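PDB 4O1J: carbonic anhydrase from Sordaria macrospora, which probably catalyses the reversible hydration of carbon dioxide to hydrogencarbonate and a proton, as a zinc-dependent beta-class carbonic anhydrase. Local coordinates for residues E50-G55 with K105-C110; H77-N82 with I89-V94. One frame throughout, in Å; residues are numbered along the deposited sequence.

Interaction 1. Residues E50-G55 with K105-C110; sequences EILWIG and KHIVLC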
ATOM      1  N   GLU A  50      13.456 -23.156   4.879  1.00 36.74           N
ATOM      2  CA  GLU A  50      13.429 -22.989   6.319  1.00 34.89           C
ATOM      3  C   GLU A  50      13.719 -21.546   6.681  1.00 31.77           C
ATOM      4  O   GLU A  50      13.614 -21.153   7.844  1.00 31.75           O
ATOM      5  CB  GLU A  50      14.422 -23.935   6.996  1.00 36.52           C
ATOM      6  CG  GLU A  50      13.926 -25.371   7.034  1.00 40.49           C
ATOM      7  CD  GLU A  50      14.831 -26.302   7.818  1.00 44.89           C
ATOM      8  OE1 GLU A  50      16.054 -26.056   7.862  1.00 47.78           O
ATOM      9  OE2 GLU A  50      14.313 -27.286   8.395  1.00 45.06           O
ATOM     10  N   ILE A  51      14.044 -20.747   5.669  1.00 29.01           N
ATOM     11  CA  ILE A  51      14.353 -19.342   5.891  1.00 28.07           C
ATOM     12  C   ILE A  51      13.519 -18.429   4.997  1.00 27.39           C
ATOM     13  O   ILE A  51      13.384 -18.660   3.789  1.00 27.11           O
ATOM     14  CB  ILE A  51      15.853 -19.031   5.646  1.00 34.64           C
ATOM     15  CG1 ILE A  51      16.749 -19.873   6.559  1.00 35.10           C
ATOM     16  CG2 ILE A  51      16.136 -17.540   5.845  1.00 33.04           C
ATOM     17  CD1 ILE A  51      18.241 -19.681   6.314  1.00 35.14           C
ATOM     18  N   LEU A  52      12.941 -17.409   5.622  1.00 26.36           N
ATOM     19  CA  LEU A  52      12.407 -16.248   4.932  1.00 23.12           C
ATOM     20  C   LEU A  52      13.474 -15.169   4.984  1.00 21.99           C
ATOM     21  O   LEU A  52      13.950 -14.818   6.056  1.00 18.64           O
ATOM     22  CB  LEU A  52      11.103 -15.760   5.576  1.00 22.49           C
ATOM     23  CG  LEU A  52      10.631 -14.320   5.305  1.00 21.50           C
ATOM     24  CD1 LEU A  52      10.418 -14.036   3.821  1.00 19.59           C
ATOM     25  CD2 LEU A  52       9.358 -14.036   6.087  1.00 22.23           C
ATOM     26  N   TRP A  53      13.879 -14.690   3.817  1.00 24.52           N
ATOM     27  CA  TRP A  53      14.876 -13.643   3.688  1.00 27.32           C
ATOM     28  C   TRP A  53      14.204 -12.340   3.266  1.00 30.18           C
ATOM     29  O   TRP A  53      13.507 -12.306   2.261  1.00 33.44           O
ATOM     30  CB  TRP A  53      15.940 -14.076   2.673  1.00 27.02           C
ATOM     31  CG  TRP A  53      16.947 -13.041   2.289  1.00 28.06           C
ATOM     32  CD1 TRP A  53      16.787 -12.037   1.378  1.00 28.37           C
ATOM     33  CD2 TRP A  53      18.288 -12.930   2.773  1.00 29.91           C
ATOM     34  NE1 TRP A  53      17.941 -11.297   1.276  1.00 28.55           N
ATOM     35  CE2 TRP A  53      18.881 -11.827   2.127  1.00 29.72           C
ATOM     36  CE3 TRP A  53      19.049 -13.653   3.701  1.00 31.04           C
ATOM     37  CZ2 TRP A  53      20.197 -11.433   2.372  1.00 30.25           C
ATOM     38  CZ3 TRP A  53      20.354 -13.255   3.950  1.00 30.43           C
ATOM     39  CH2 TRP A  53      20.914 -12.159   3.287  1.00 29.92           C
ATOM     40  N   ILE A  54      14.379 -11.278   4.046  1.00 28.62           N
ATOM     41  CA  ILE A  54      13.915  -9.959   3.624  1.00 27.38           C
ATOM     42  C   ILE A  54      15.120  -9.069   3.397  1.00 28.04           C
ATOM     43  O   ILE A  54      15.854  -8.748   4.336  1.00 28.33           O
ATOM     44  CB  ILE A  54      12.966  -9.291   4.649  1.00 25.28           C
ATOM     45  CG1 ILE A  54      11.721 -10.154   4.885  1.00 23.80           C
ATOM     46  CG2 ILE A  54      12.526  -7.928   4.146  1.00 23.69           C
ATOM     47  CD1 ILE A  54      10.815  -9.651   6.006  1.00 20.95           C
ATOM     48  N   GLY A  55      15.336  -8.686   2.144  1.00 28.60           N
ATOM     49  CA  GLY A  55      16.502  -7.889   1.817  1.00 28.71           C
ATOM     50  C   GLY A  55      16.310  -6.753   0.834  1.00 29.66           C
ATOM     51  O   GLY A  55      15.200  -6.476   0.343  1.00 31.41           O
ATOM     52  N   LYS A 105      11.299 -21.495   9.672  1.00 36.00           N
ATOM     53  CA  LYS A 105      11.748 -21.517  11.055  1.00 37.01           C
ATOM     54  C   LYS A 105      12.596 -20.296  11.397  1.00 32.24           C
ATOM     55  O   LYS A 105      12.831 -20.009  12.570  1.00 30.22           O
ATOM     56  CB  LYS A 105      12.521 -22.808  11.319  1.00 41.69           C
ATOM     57  CG  LYS A 105      11.729 -24.044  10.919  1.00 45.99           C
ATOM     58  CD  LYS A 105      12.581 -25.295  10.897  1.00 49.66           C
ATOM     59  CE  LYS A 105      11.799 -26.456  10.313  1.00 51.91           C
ATOM     60  NZ  LYS A 105      12.658 -27.659  10.141  1.00 54.13           N
ATOM     61  N   HIS A 106      13.041 -19.581  10.363  1.00 30.17           N
ATOM     62  CA  HIS A 106      13.895 -18.409  10.530  1.00 30.67           C
ATOM     63  C   HIS A 106      13.466 -17.257   9.633  1.00 30.62           C
ATOM     64  O   HIS A 106      13.141 -17.464   8.467  1.00 31.57           O
ATOM     65  CB  HIS A 106      15.347 -18.766  10.226  1.00 31.86           C
ATOM     66  CG  HIS A 106      15.907 -19.810  11.133  1.00 33.27           C
ATOM     67  ND1 HIS A 106      16.346 -19.529  12.407  1.00 34.89           N
ATOM     68  CD2 HIS A 106      16.058 -21.145  10.968  1.00 34.24           C
ATOM     69  CE1 HIS A 106      16.766 -20.642  12.980  1.00 35.77           C
ATOM     70  NE2 HIS A 106      16.601 -21.638  12.128  1.00 35.47           N
ATOM     71  N   ILE A 107      13.480 -16.048  10.184  1.00 27.89           N
ATOM     72  CA  ILE A 107      13.257 -14.833   9.413  1.00 25.25           C
ATOM     73  C   ILE A 107      14.490 -13.959   9.517  1.00 23.22           C
ATOM     74  O   ILE A 107      14.874 -13.543  10.600  1.00 21.42           O
ATOM     75  CB  ILE A 107      12.006 -14.049   9.897  1.00 21.63           C
ATOM     76  CG1 ILE A 107      10.738 -14.868   9.639  1.00 22.17           C
ATOM     77  CG2 ILE A 107      11.907 -12.694   9.202  1.00 18.21           C
ATOM     78  CD1 ILE A 107       9.498 -14.277  10.223  1.00 22.85           C
ATOM     79  N   VAL A 108      15.107 -13.693   8.376  1.00 24.68           N
ATOM     80  CA  VAL A 108      16.358 -12.959   8.305  1.00 25.63           C
ATOM     81  C   VAL A 108      16.171 -11.598   7.654  1.00 27.99           C
ATOM     82  O   VAL A 108      15.950 -11.501   6.444  1.00 28.94           O
ATOM     83  CB  VAL A 108      17.425 -13.739   7.504  1.00 22.52           C
ATOM     84  CG1 VAL A 108      18.732 -12.972   7.479  1.00 20.51           C
ATOM     85  CG2 VAL A 108      17.620 -15.126   8.087  1.00 22.16           C
ATOM     86  N   LEU A 109      16.245 -10.541   8.453  1.00 28.74           N
ATOM     87  CA  LEU A 109      16.203  -9.204   7.883  1.00 27.12           C
ATOM     88  C   LEU A 109      17.632  -8.769   7.630  1.00 26.19           C
ATOM     89  O   LEU A 109      18.407  -8.564   8.571  1.00 26.07           O
ATOM     90  CB  LEU A 109      15.484  -8.216   8.804  1.00 24.74           C
ATOM     91  CG  LEU A 109      15.442  -6.795   8.243  1.00 22.84           C
ATOM     92  CD1 LEU A 109      14.743  -6.758   6.888  1.00 21.42           C
ATOM     93  CD2 LEU A 109      14.773  -5.861   9.222  1.00 22.66           C
ATOM     94  N   CYS A 110      17.981  -8.633   6.357  1.00 25.65           N
ATOM     95  CA  CYS A 110      19.365  -8.358   6.013  1.00 25.83           C
ATOM     96  C   CYS A 110      19.560  -6.976   5.433  1.00 25.36           C
ATOM     97  O   CYS A 110      19.067  -6.682   4.348  1.00 23.93           O
ATOM     98  CB  CYS A 110      19.883  -9.392   5.019  1.00 25.00           C
ATOM     99  SG  CYS A 110      21.608  -9.128   4.535  1.00 31.30           S
TER

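Interaction 2. Residues H77-N82 with I89-V94; sequences HRNIAN and INTTAV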
ATOM      1  N   HIS A  77      11.664 -11.970   0.074  1.00 33.39           N
ATOM      2  CA  HIS A  77      11.095 -10.695  -0.315  1.00 31.30           C
ATOM      3  C   HIS A  77      12.219  -9.664  -0.368  1.00 28.62           C
ATOM      4  O   HIS A  77      13.059  -9.578   0.536  1.00 28.06           O
ATOM      5  CB  HIS A  77      10.000 -10.258   0.661  1.00 33.41           C
ATOM      6  CG  HIS A  77       9.487  -8.871   0.418  1.00 34.74           C
ATOM      7  ND1 HIS A  77       8.797  -8.519  -0.721  1.00 36.18           N
ATOM      8  CD2 HIS A  77       9.552  -7.750   1.178  1.00 33.70           C
ATOM      9  CE1 HIS A  77       8.467  -7.240  -0.660  1.00 34.28           C
ATOM     10  NE2 HIS A  77       8.914  -6.753   0.485  1.00 33.89           N
ATOM     11  N   ARG A  78      12.232  -8.889  -1.443  1.00 26.87           N
ATOM     12  CA  ARG A  78      13.238  -7.856  -1.624  1.00 24.58           C
ATOM     13  C   ARG A  78      12.614  -6.560  -2.093  1.00 21.80           C
ATOM     14  O   ARG A  78      11.803  -6.543  -3.024  1.00 18.36           O
ATOM     15  CB  ARG A  78      14.312  -8.292  -2.621  1.00 25.20           C
ATOM     16  CG  ARG A  78      15.316  -9.297  -2.098  1.00 25.73           C
ATOM     17  CD  ARG A  78      16.678  -8.947  -2.648  1.00 26.14           C
ATOM     18  NE  ARG A  78      17.192  -9.916  -3.607  1.00 27.44           N
ATOM     19  CZ  ARG A  78      18.196  -9.673  -4.444  1.00 26.28           C
ATOM     20  NH1 ARG A  78      18.782  -8.483  -4.466  1.00 23.54           N
ATOM     21  NH2 ARG A  78      18.607 -10.623  -5.271  1.00 27.77           N
ATOM     22  N   ASN A  79      12.978  -5.476  -1.426  1.00 22.77           N
ATOM     23  CA  ASN A  79      12.530  -4.156  -1.850  1.00 23.23           C
ATOM     24  C   ASN A  79      13.637  -3.127  -1.687  1.00 25.27           C
ATOM     25  O   ASN A  79      14.761  -3.465  -1.323  1.00 26.04           O
ATOM     26  CB  ASN A  79      11.285  -3.729  -1.074  1.00 21.75           C
ATOM     27  CG  ASN A  79      11.511  -3.690   0.424  1.00 23.15           C
ATOM     28  OD1 ASN A  79      12.362  -2.947   0.927  1.00 23.90           O
ATOM     29  ND2 ASN A  79      10.720  -4.467   1.153  1.00 23.23           N
ATOM     30  N   ILE A  80      13.319  -1.867  -1.959  1.00 24.80           N
ATOM     31  CA  ILE A  80      14.298  -0.803  -1.798  1.00 24.06           C
ATOM     32  C   ILE A  80      14.709  -0.636  -0.336  1.00 23.51           C
ATOM     33  O   ILE A  80      13.875  -0.351   0.520  1.00 21.93           O
ATOM     34  CB  ILE A  80      13.767   0.529  -2.340  1.00 22.12           C
ATOM     35  CG1 ILE A  80      13.536   0.411  -3.846  1.00 20.82           C
ATOM     36  CG2 ILE A  80      14.752   1.658  -2.047  1.00 21.21           C
ATOM     37  CD1 ILE A  80      14.769  -0.014  -4.633  1.00 19.18           C
ATOM     38  N   ALA A  81      15.996  -0.859  -0.069  1.00 24.04           N
ATOM     39  CA  ALA A  81      16.604  -0.629   1.242  1.00 24.22           C
ATOM     40  C   ALA A  81      16.051  -1.556   2.323  1.00 24.87           C
ATOM     41  O   ALA A  81      16.112  -1.222   3.508  1.00 26.82           O
ATOM     42  CB  ALA A  81      16.436   0.833   1.662  1.00 25.19           C
ATOM     43  N   ASN A  82      15.552  -2.723   1.904  1.00 24.04           N
ATOM     44  CA  ASN A  82      14.976  -3.755   2.786  1.00 24.12           C
ATOM     45  C   ASN A  82      14.127  -3.213   3.925  1.00 26.39           C
ATOM     46  O   ASN A  82      14.338  -3.553   5.088  1.00 26.45           O
ATOM     47  CB  ASN A  82      16.072  -4.661   3.369  1.00 23.63           C
ATOM     48  CG  ASN A  82      17.230  -3.888   3.985  1.00 24.18           C
ATOM     49  OD1 ASN A  82      18.190  -3.526   3.292  1.00 25.85           O
ATOM     50  ND2 ASN A  82      17.160  -3.652   5.294  1.00 21.56           N
ATOM     51  N   ILE A  89       1.205  -3.963   2.495  1.00 32.06           N
ATOM     52  CA  ILE A  89       0.511  -5.219   2.261  1.00 32.36           C
ATOM     53  C   ILE A  89       1.376  -6.194   1.455  1.00 32.76           C
ATOM     54  O   ILE A  89       1.279  -7.416   1.630  1.00 33.12           O
ATOM     55  CB  ILE A  89      -0.844  -4.971   1.545  1.00 20.26           C
ATOM     56  CG1 ILE A  89      -1.651  -6.266   1.445  1.00 21.24           C
ATOM     57  CG2 ILE A  89      -0.631  -4.355   0.168  1.00 18.89           C
ATOM     58  CD1 ILE A  89      -3.106  -6.042   1.135  1.00 20.60           C
ATOM     59  N   ASN A  90       2.247  -5.641   0.610  1.00 31.96           N
ATOM     60  CA  ASN A  90       3.166  -6.425  -0.206  1.00 30.73           C
ATOM     61  C   ASN A  90       4.073  -7.311   0.655  1.00 30.68           C
ATOM     62  O   ASN A  90       4.158  -8.523   0.437  1.00 31.61           O
ATOM     63  CB  ASN A  90       4.009  -5.488  -1.079  1.00 30.03           C
ATOM     64  CG  ASN A  90       4.813  -6.224  -2.138  1.00 29.53           C
ATOM     65  OD1 ASN A  90       5.322  -7.322  -1.906  1.00 30.33           O
ATOM     66  ND2 ASN A  90       4.954  -5.602  -3.304  1.00 28.55           N
ATOM     67  N   THR A  91       4.742  -6.698   1.630  1.00 28.68           N
ATOM     68  CA  THR A  91       5.673  -7.406   2.504  1.00 29.74           C
ATOM     69  C   THR A  91       4.913  -8.354   3.428  1.00 31.59           C
ATOM     70  O   THR A  91       5.325  -9.502   3.650  1.00 32.16           O
ATOM     71  CB  THR A  91       6.518  -6.415   3.357  1.00 20.94           C
ATOM     72  OG1 THR A  91       7.163  -5.457   2.503  1.00 20.43           O
ATOM     73  CG2 THR A  91       7.580  -7.147   4.147  1.00 21.66           C
ATOM     74  N   THR A  92       3.776  -7.877   3.926  1.00 32.34           N
ATOM     75  CA  THR A  92       2.965  -8.628   4.877  1.00 33.30           C
ATOM     76  C   THR A  92       2.417  -9.903   4.250  1.00 34.63           C
ATOM     77  O   THR A  92       2.220 -10.906   4.937  1.00 35.90           O
ATOM     78  CB  THR A  92       1.789  -7.780   5.396  1.00 32.47           C
ATOM     79  OG1 THR A  92       2.296  -6.550   5.932  1.00 33.59           O
ATOM     80  CG2 THR A  92       1.003  -8.531   6.476  1.00 29.79           C
ATOM     81  N   ALA A  93       2.184  -9.869   2.941  1.00 33.52           N
ATOM     82  CA  ALA A  93       1.738 -11.063   2.236  1.00 32.33           C
ATOM     83  C   ALA A  93       2.835 -12.132   2.209  1.00 31.46           C
ATOM     84  O   ALA A  93       2.566 -13.316   2.446  1.00 31.60           O
ATOM     85  CB  ALA A  93       1.303 -10.710   0.824  1.00 31.80           C
ATOM     86  N   VAL A  94       4.071 -11.709   1.949  1.00 30.35           N
ATOM     87  CA  VAL A  94       5.191 -12.642   1.887  1.00 30.17           C
ATOM     88  C   VAL A  94       5.434 -13.239   3.261  1.00 28.87           C
ATOM     89  O   VAL A  94       5.639 -14.446   3.395  1.00 28.54           O
ATOM     90  CB  VAL A  94       6.495 -11.969   1.387  1.00 29.65           C
ATOM     91  CG1 VAL A  94       7.636 -12.960   1.415  1.00 27.76           C
ATOM     92  CG2 VAL A  94       6.312 -11.404  -0.016  1.00 29.52           C
TER

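Interaction 1. Residues E50-G55 with K105-C110
Trp-53 and Cys-110 meet through the six-membered ring of the indole and the cysteine CB and SG. With chi1 of 172° the indole swings away from the backbone N of Trp-53 and spreads its six-membered ring beneath Cys-110. Cys-110 CB lies 3.7 Å from that ring's centroid, 29° off the normal, a CH-pi contact over the face and toward the rim; SG approaches obliquely, a sulfur-aromatic contact. Val-108 adds its CG1 branch, 3.9 Å from Trp-53 CE3, and turns CG2 to meet Ile-51 CG2 at 3.6 Å. An alanine in place of Trp-53 would probably leave a gap beneath Cys-110 and deprive the CG1 branch of Val-108 of its aromatic neighbour.

Backbone bonds alternate between the strands in parallel register: Leu-52 N to His-106 O (2.9 Å), Val-108 N to Leu-52 O (2.8 Å), then Ile-54 N to Val-108 O and Cys-110 N to Ile-54 O. These are inner, parallel strands of the mixed sheet of the beta-carbonic anhydrase fold, with 74-79 bonded beyond 51-56 and 190-197 beyond 106-112. Both run on to zinc ligands, Cys-56 and His-112.

On the other face Leu-52 and Ile-107 lie side by side, CD2 against CG1 at 3.9 Å, while Leu-109 CD1 crosses to Ile-54 CG2 at 3.7 Å; helices 89-100 and 155-176 cover this face. At the strands' start Glu-50 O accepts from both His-106 N and Lys-105 N, the latter 38° out of the carbonyl plane. The side chains of Glu-50 and Lys-105, both extended beyond CG, cross obliquely and bring OE2 to NZ in a salt bridge of doubtfully short modelled length; OE1 bonds to Thr-17 of a second subunit. The His-106 ring bonds through ND1 to His-192.

Interaction 2. Residues H77-N82 with I89-V94
A chi1 of 173° carries the imidazole of His-77 away from its own backbone N and across to helix 89-100, where Thr-91 holds OG1 beside its own backbone N, 3.0 Å from His-77 NE2. Thr-91 CA stands over one face of the ring, 4.1 Å from the centroid and 22° off the normal, in a CH-pi contact, with Thr-91 CG2 3.6 Å from His-77 CD2. Asn-90 OD1 comes obliquely to His-77 CE1 (3.4 Å), its amide turned 47° from the ring, and Val-94 CG2 also approaches the ring obliquely. At the root of the side chain, Val-94 CG1 packs on His-77 CB at 3.7 Å.

The polar ends are completed by a second subunit: His-77 ND1 bonds to its Arg-78 O, and Asn-90 ND2 to its Asp-88 OD1, so the contact belongs to the subunit interface as well as to the core. The strand segment 77-79 and the helix segment run nearly antiparallel, 9.4 Å apart, as the first half of a beta-alpha-beta crossover; Val-94 also reaches Leu-52 on strand 51-56, the next strand of the sheet.

Overall arrangement
Interactions 1 and 2 have centres 12 Å apart and involve the same sheet: 50-55, 105-110 and 77-79 supply strands, and helix 89-100 packs against it. In the sheet, strand 51-56 lies between 74-79 and 106-112. The chain order is 51-56, 74-79, helix 89-100, then 106-112, so both segments of interaction 2 fall between the two strands of interaction 1. The helix thus returns the chain from the 74-79 side, past 51-56, to 106-112. Trp-53 O lies 2.9 Å from His-77 N, and Gly-55 N 2.9 Å from His-77 O, both probable hydrogen bonds. Both contacts touch a second subunit, so the sheet leading to zinc ligands Cys-56 and His-112 also meets that neighbour.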